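ABC transporter substrate binding protein (Ribose) (Agrobacterium vitis S4, PDB 4WT7) probably serves as the sugar-binding component of an ABC transporter and holds the sugar alcohol d-allitol in this crystal form. Local coordinates at residues A[142-145]-A[146-150]; A[309-312]-A[313-317]. All blocks are in the same frame, centred on the assembly; numbering follows the deposited sequence.

Contact 1. Residues A[142-145]-A[146-150]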
ATOM      1  N   ALA A 142       8.522 -11.439   4.273  1.00  9.44           N
ATOM      2  CA  ALA A 142       8.310 -12.865   4.396  1.00  9.63           C
ATOM      3  C   ALA A 142       9.505 -13.541   5.077  1.00  9.82           C
ATOM      4  O   ALA A 142       9.340 -14.410   5.924  1.00 10.05           O
ATOM      5  CB  ALA A 142       8.017 -13.494   3.025  1.00  9.54           C
ATOM      6  N   LEU A 143      10.719 -13.142   4.707  1.00 10.78           N
ATOM      7  CA  LEU A 143      11.906 -13.752   5.293  1.00 11.80           C
ATOM      8  C   LEU A 143      11.982 -13.422   6.786  1.00 11.59           C
ATOM      9  O   LEU A 143      12.389 -14.249   7.602  1.00 11.62           O
ATOM     10  CB  LEU A 143      13.176 -13.317   4.549  1.00 11.17           C
ATOM     11  CG  LEU A 143      13.314 -13.945   3.155  1.00 11.40           C
ATOM     12  CD1 LEU A 143      14.392 -13.234   2.321  1.00 11.11           C
ATOM     13  CD2 LEU A 143      13.653 -15.408   3.292  1.00 10.05           C
ATOM     14  N   GLN A 144      11.584 -12.205   7.131  1.00 12.92           N
ATOM     15  CA  GLN A 144      11.553 -11.806   8.526  1.00 14.19           C
ATOM     16  C   GLN A 144      10.563 -12.699   9.268  1.00 11.93           C
ATOM     17  O   GLN A 144      10.853 -13.216  10.345  1.00 13.40           O
ATOM     18  CB  GLN A 144      11.159 -10.340   8.664  1.00 14.88           C
ATOM     19  CG  GLN A 144      11.063  -9.882  10.131  1.00 15.55           C
ATOM     20  CD  GLN A 144      12.382  -9.370  10.635  1.00 17.57           C
ATOM     21  OE1 GLN A 144      12.932  -8.434  10.070  1.00 15.99           O
ATOM     22  NE2 GLN A 144      12.911  -9.983  11.684  1.00 18.73           N
ATOM     23  N   LEU A 145       9.390 -12.869   8.676  1.00 12.23           N
ATOM     24  CA  LEU A 145       8.335 -13.668   9.269  1.00 10.96           C
ATOM     25  C   LEU A 145       8.857 -15.084   9.529  1.00 11.22           C
ATOM     26  O   LEU A 145       8.772 -15.590  10.648  1.00 12.87           O
ATOM     27  CB  LEU A 145       7.067 -13.661   8.384  1.00 13.03           C
ATOM     28  CG  LEU A 145       5.844 -14.421   8.958  1.00 11.04           C
ATOM     29  CD1 LEU A 145       4.527 -13.950   8.368  1.00 11.93           C
ATOM     30  CD2 LEU A 145       5.964 -15.902   8.702  1.00 11.23           C
ATOM     31  N   VAL A 146       9.423 -15.711   8.497  1.00 20.11           N
ATOM     32  CA  VAL A 146       9.909 -17.090   8.573  1.00 17.99           C
ATOM     33  C   VAL A 146      11.006 -17.237   9.642  1.00 20.72           C
ATOM     34  O   VAL A 146      10.907 -18.082  10.564  1.00 19.68           O
ATOM     35  CB  VAL A 146      10.406 -17.587   7.182  1.00 21.30           C
ATOM     36  CG1 VAL A 146      11.255 -18.852   7.309  1.00 20.36           C
ATOM     37  CG2 VAL A 146       9.215 -17.845   6.255  1.00 17.50           C
ATOM     38  N   SER A 147      12.046 -16.424   9.530  1.00 12.96           N
ATOM     39  CA  SER A 147      13.079 -16.386  10.575  1.00 15.99           C
ATOM     40  C   SER A 147      12.431 -16.261  11.976  1.00 17.48           C
ATOM     41  O   SER A 147      12.697 -17.065  12.864  1.00 17.79           O
ATOM     42  CB  SER A 147      14.093 -15.272  10.283  1.00 16.15           C
ATOM     43  OG  SER A 147      14.915 -14.975  11.403  1.00 21.44           O
ATOM     44  N   ASP A 148      11.516 -15.313  12.135  1.00 16.25           N
ATOM     45  CA  ASP A 148      10.887 -15.051  13.421  1.00 15.63           C
ATOM     46  C   ASP A 148      10.170 -16.260  14.025  1.00 17.86           C
ATOM     47  O   ASP A 148      10.102 -16.406  15.267  1.00 18.00           O
ATOM     48  CB  ASP A 148       9.853 -13.935  13.289  1.00 14.72           C
ATOM     49  CG  ASP A 148      10.447 -12.521  13.373  1.00 15.06           C
ATOM     50  OD1 ASP A 148      11.675 -12.342  13.484  1.00 14.33           O
ATOM     51  OD2 ASP A 148       9.644 -11.572  13.303  1.00 15.50           O
ATOM     52  N   ILE A 149       9.559 -17.079  13.177  1.00 17.62           N
ATOM     53  CA  ILE A 149       8.778 -18.206  13.680  1.00 17.46           C
ATOM     54  C   ILE A 149       9.549 -19.520  13.607  1.00 19.22           C
ATOM     55  O   ILE A 149       8.977 -20.583  13.786  1.00 18.27           O
ATOM     56  CB  ILE A 149       7.398 -18.387  12.984  1.00 17.74           C
ATOM     57  CG1 ILE A 149       7.550 -18.842  11.530  1.00 17.70           C
ATOM     58  CG2 ILE A 149       6.540 -17.126  13.096  1.00 17.87           C
ATOM     59  CD1 ILE A 149       6.232 -19.297  10.948  1.00 18.82           C
ATOM     60  N   GLY A 150      10.853 -19.440  13.401  1.00 25.19           N
ATOM     61  CA  GLY A 150      11.676 -20.624  13.427  1.00 25.36           C
ATOM     62  C   GLY A 150      11.498 -21.522  12.218  1.00 27.92           C
ATOM     63  O   GLY A 150      11.911 -22.687  12.251  1.00 28.46           O
TER

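Contact 2. Residues A[309-312]-A[313-317]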
ATOM      1  N   GLN A 309      13.981  -4.314  16.618  1.00 28.00           N
ATOM      2  CA  GLN A 309      15.299  -3.688  16.723  1.00 29.12           C
ATOM      3  C   GLN A 309      15.489  -2.432  15.854  1.00 29.69           C
ATOM      4  O   GLN A 309      16.137  -1.481  16.274  1.00 29.11           O
ATOM      5  CB  GLN A 309      16.401  -4.689  16.364  1.00 32.47           C
ATOM      6  CG  GLN A 309      16.593  -5.801  17.383  1.00 36.47           C
ATOM      7  CD  GLN A 309      15.324  -6.642  17.604  1.00 38.88           C
ATOM      8  OE1 GLN A 309      14.658  -7.074  16.640  1.00 38.98           O
ATOM      9  NE2 GLN A 309      14.984  -6.874  18.878  1.00 36.77           N
ATOM     10  N   THR A 310      14.968  -2.432  14.630  1.00 17.93           N
ATOM     11  CA  THR A 310      15.269  -1.347  13.720  1.00 17.75           C
ATOM     12  C   THR A 310      14.264  -0.199  13.705  1.00 17.30           C
ATOM     13  O   THR A 310      14.509   0.792  13.060  1.00 17.27           O
ATOM     14  CB  THR A 310      15.384  -1.869  12.285  1.00 17.28           C
ATOM     15  OG1 THR A 310      14.134  -2.466  11.905  1.00 16.81           O
ATOM     16  CG2 THR A 310      16.519  -2.892  12.189  1.00 17.94           C
ATOM     17  N   VAL A 311      13.147  -0.314  14.418  1.00 17.06           N
ATOM     18  CA  VAL A 311      12.093   0.676  14.270  1.00 16.70           C
ATOM     19  C   VAL A 311      12.571   2.083  14.632  1.00 17.27           C
ATOM     20  O   VAL A 311      12.250   3.028  13.935  1.00 17.08           O
ATOM     21  CB  VAL A 311      10.801   0.290  15.030  1.00 16.54           C
ATOM     22  CG1 VAL A 311      11.071   0.094  16.530  1.00 17.24           C
ATOM     23  CG2 VAL A 311       9.732   1.347  14.798  1.00 16.32           C
ATOM     24  N   ASN A 312      13.352   2.236  15.699  1.00 18.09           N
ATOM     25  CA  ASN A 312      13.890   3.552  16.012  1.00 18.81           C
ATOM     26  C   ASN A 312      14.626   4.178  14.827  1.00 18.82           C
ATOM     27  O   ASN A 312      14.330   5.291  14.438  1.00 18.88           O
ATOM     28  CB  ASN A 312      14.836   3.480  17.220  1.00 19.81           C
ATOM     29  CG  ASN A 312      15.375   4.840  17.619  1.00 20.74           C
ATOM     30  OD1 ASN A 312      14.614   5.715  17.989  1.00 20.88           O
ATOM     31  ND2 ASN A 312      16.687   5.021  17.538  1.00 21.51           N
ATOM     32  N   GLU A 313      15.599   3.491  14.255  1.00 22.25           N
ATOM     33  CA  GLU A 313      16.343   4.124  13.185  1.00 22.46           C
ATOM     34  C   GLU A 313      15.489   4.291  11.937  1.00 25.35           C
ATOM     35  O   GLU A 313      15.695   5.227  11.184  1.00 27.38           O
ATOM     36  CB  GLU A 313      17.648   3.400  12.880  1.00 27.65           C
ATOM     37  CG  GLU A 313      17.499   1.929  12.582  1.00 33.68           C
ATOM     38  CD  GLU A 313      18.811   1.294  12.106  1.00 35.96           C
ATOM     39  OE1 GLU A 313      19.520   1.939  11.284  1.00 35.76           O
ATOM     40  OE2 GLU A 313      19.119   0.166  12.575  1.00 34.72           O
ATOM     41  N   VAL A 314      14.510   3.411  11.731  1.00 17.27           N
ATOM     42  CA  VAL A 314      13.531   3.623  10.673  1.00 16.47           C
ATOM     43  C   VAL A 314      12.639   4.822  10.976  1.00 16.56           C
ATOM     44  O   VAL A 314      12.486   5.705  10.142  1.00 17.49           O
ATOM     45  CB  VAL A 314      12.675   2.363  10.443  1.00 15.75           C
ATOM     46  CG1 VAL A 314      11.695   2.590   9.295  1.00 15.04           C
ATOM     47  CG2 VAL A 314      13.574   1.187  10.128  1.00 15.83           C
ATOM     48  N   THR A 315      12.087   4.897  12.180  1.00 18.79           N
ATOM     49  CA  THR A 315      11.171   5.985  12.524  1.00 19.23           C
ATOM     50  C   THR A 315      11.850   7.336  12.415  1.00 23.39           C
ATOM     51  O   THR A 315      11.223   8.335  12.034  1.00 23.65           O
ATOM     52  CB  THR A 315      10.595   5.829  13.959  1.00 24.46           C
ATOM     53  OG1 THR A 315       9.662   4.736  13.993  1.00 25.21           O
ATOM     54  CG2 THR A 315       9.858   7.094  14.382  1.00 23.25           C
ATOM     55  N   ARG A 316      13.135   7.384  12.760  1.00 18.82           N
ATOM     56  CA  ARG A 316      13.894   8.642  12.661  1.00 19.46           C
ATOM     57  C   ARG A 316      14.198   9.113  11.230  1.00 20.47           C
ATOM     58  O   ARG A 316      14.153  10.319  10.944  1.00 20.73           O
ATOM     59  CB  ARG A 316      15.167   8.543  13.495  1.00 20.33           C
ATOM     60  CG  ARG A 316      14.849   8.688  14.951  1.00 20.92           C
ATOM     61  CD  ARG A 316      16.025   8.436  15.817  1.00 23.57           C
ATOM     62  NE  ARG A 316      15.622   8.397  17.218  1.00 23.93           N
ATOM     63  CZ  ARG A 316      15.706   9.423  18.059  1.00 25.57           C
ATOM     64  NH1 ARG A 316      16.210  10.597  17.648  1.00 24.18           N
ATOM     65  NH2 ARG A 316      15.303   9.254  19.324  1.00 23.75           N
ATOM     66  N   LYS A 317      14.483   8.172  10.337  1.00 36.22           N
ATOM     67  CA  LYS A 317      14.668   8.486   8.921  1.00 36.91           C
ATOM     68  C   LYS A 317      13.385   8.977   8.225  1.00 34.36           C
ATOM     69  O   LYS A 317      13.453   9.648   7.205  1.00 35.29           O
ATOM     70  CB  LYS A 317      15.260   7.274   8.207  1.00 33.24           C
ATOM     71  CG  LYS A 317      16.675   7.050   8.644  1.00 35.20           C
ATOM     72  CD  LYS A 317      17.144   5.636   8.471  1.00 35.66           C
ATOM     73  CE  LYS A 317      17.542   5.315   7.046  1.00 38.11           C
ATOM     74  NZ  LYS A 317      18.171   3.951   6.979  1.00 37.80           N
TER
HETATM   75  O   HOH W   1      16.774   1.266  15.867  1.00 20.50           O

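Contact 1. Residues A[142-145]-A[146-150]
Val146 and Ile149 donate their backbone N-H groups to Ala142 O and Leu145 O, the first and last of four successive i to i+4 hydrogen bonds that carry 142-145 into 146-150 at the C-terminal end of helix 134-148. The last, Ile149 N to Leu145 O, is 3.0 Å long but bent to 139° at the hydrogen. Beyond it the helix ends in a Schellman motif: Gly150, with positive phi, is the C' residue, Gly150 N bonds to Ser147 O and Gly151 N to Val146 O.

One turn apart, Gln144 and Asp148 are joined through their side chains. Gln144 NE2 reaches Asp148 OD1 at 3.2 Å along a nearly straight N-H (166°); the acceptor lies in the plane of the amide, whereas the donor comes from above the carboxylate plane. With CG anti to the backbone N (chi1 178°) and the chain bent at chi2, Gln144 sends its amide forward to the residue one turn on. On the buried side Leu145 CD2 meets Ile149 CD1 at 4.1 Å.

Asp148 OD2 is hydrogen-bonded to Tyr248 OH, and Gln144 OE1 to Asn307 ND2. Both flat groups are thus held at two ends, and separate partners for the two carboxylate oxygens would probably stabilise a charged Asp148.

Contact 2. Residues A[309-312]-A[313-317]
Thr310 and Val314 are joined by the backbone bond from Val314 N to Thr310 O, in the stretch where 309-312 winds into 313-317. This is the C-terminal helix 311-318, which follows the edge strand 304-307 of a mixed sheet in this periplasmic binding protein fold.

Among the backbone bonds, Thr315 N and Arg316 N continue the i to i+4 ladder of an alpha helix, donating to Val311 O and Asn312 O; Thr315 N to Val311 O is short at 2.6 Å. One water accepts from Glu313 N at 3.0 Å and donates to Gln309 O at 2.8 Å, linking through solvent the pair that would otherwise form the preceding rung.

A second group consists of methyls set close against oxygens. Val314 CG2 comes within 3.1 Å of Thr310 O, the carbonyl that its own N-H uses. Val311 and Thr315 run alongside each other in the same direction, with Val311 CG2 3.5 Å from Thr315 OG1; that hydroxyl oxygen is also 3.1 Å from Val311 O. Val311 sits between Ala306 of the strand and Val260 of helix 254-260, while Thr315 rests on Leu257.

Polar side chains form the third group. Thr310 OG1 turns back to the strand, hydrogen-bonded to Asn307 N and Leu305 O. On the exposed side, the amide carbon of Asn312 stands trans to its own nitrogen (chi1 -178°), which swings the amide along the helix toward Arg316, whose chain runs extended from CG to NE. The amide and guanidinium planes stand 65° apart. Arg316 NE donates to Asn312 OD1 at 3.0 Å in an almost straight bond, approaching well off the C=O axis (111°), with the oxygen at the guanidinium edge and in its plane.

How the contacts relate
The two contacts illustrate how short polar pairs one turn apart recur at opposite ends of helices: contact 1 closes a helix at its C-terminal end, whereas contact 2 lies in the opening turns of one. Their centres lie 19 Å apart and their nearest atoms about 6 Å apart, with no direct touch. Asn307, at the end of strand 304-307, connects them: its side-chain amide nitrogen bonds to Gln144 in contact 1, and its backbone nitrogen to Thr310 in contact 2. None of the residues of either contact is among those that line the d-allitol pocket, whose members include Asp251 and Gln273; both contacts lie against strands of the mixed sheet.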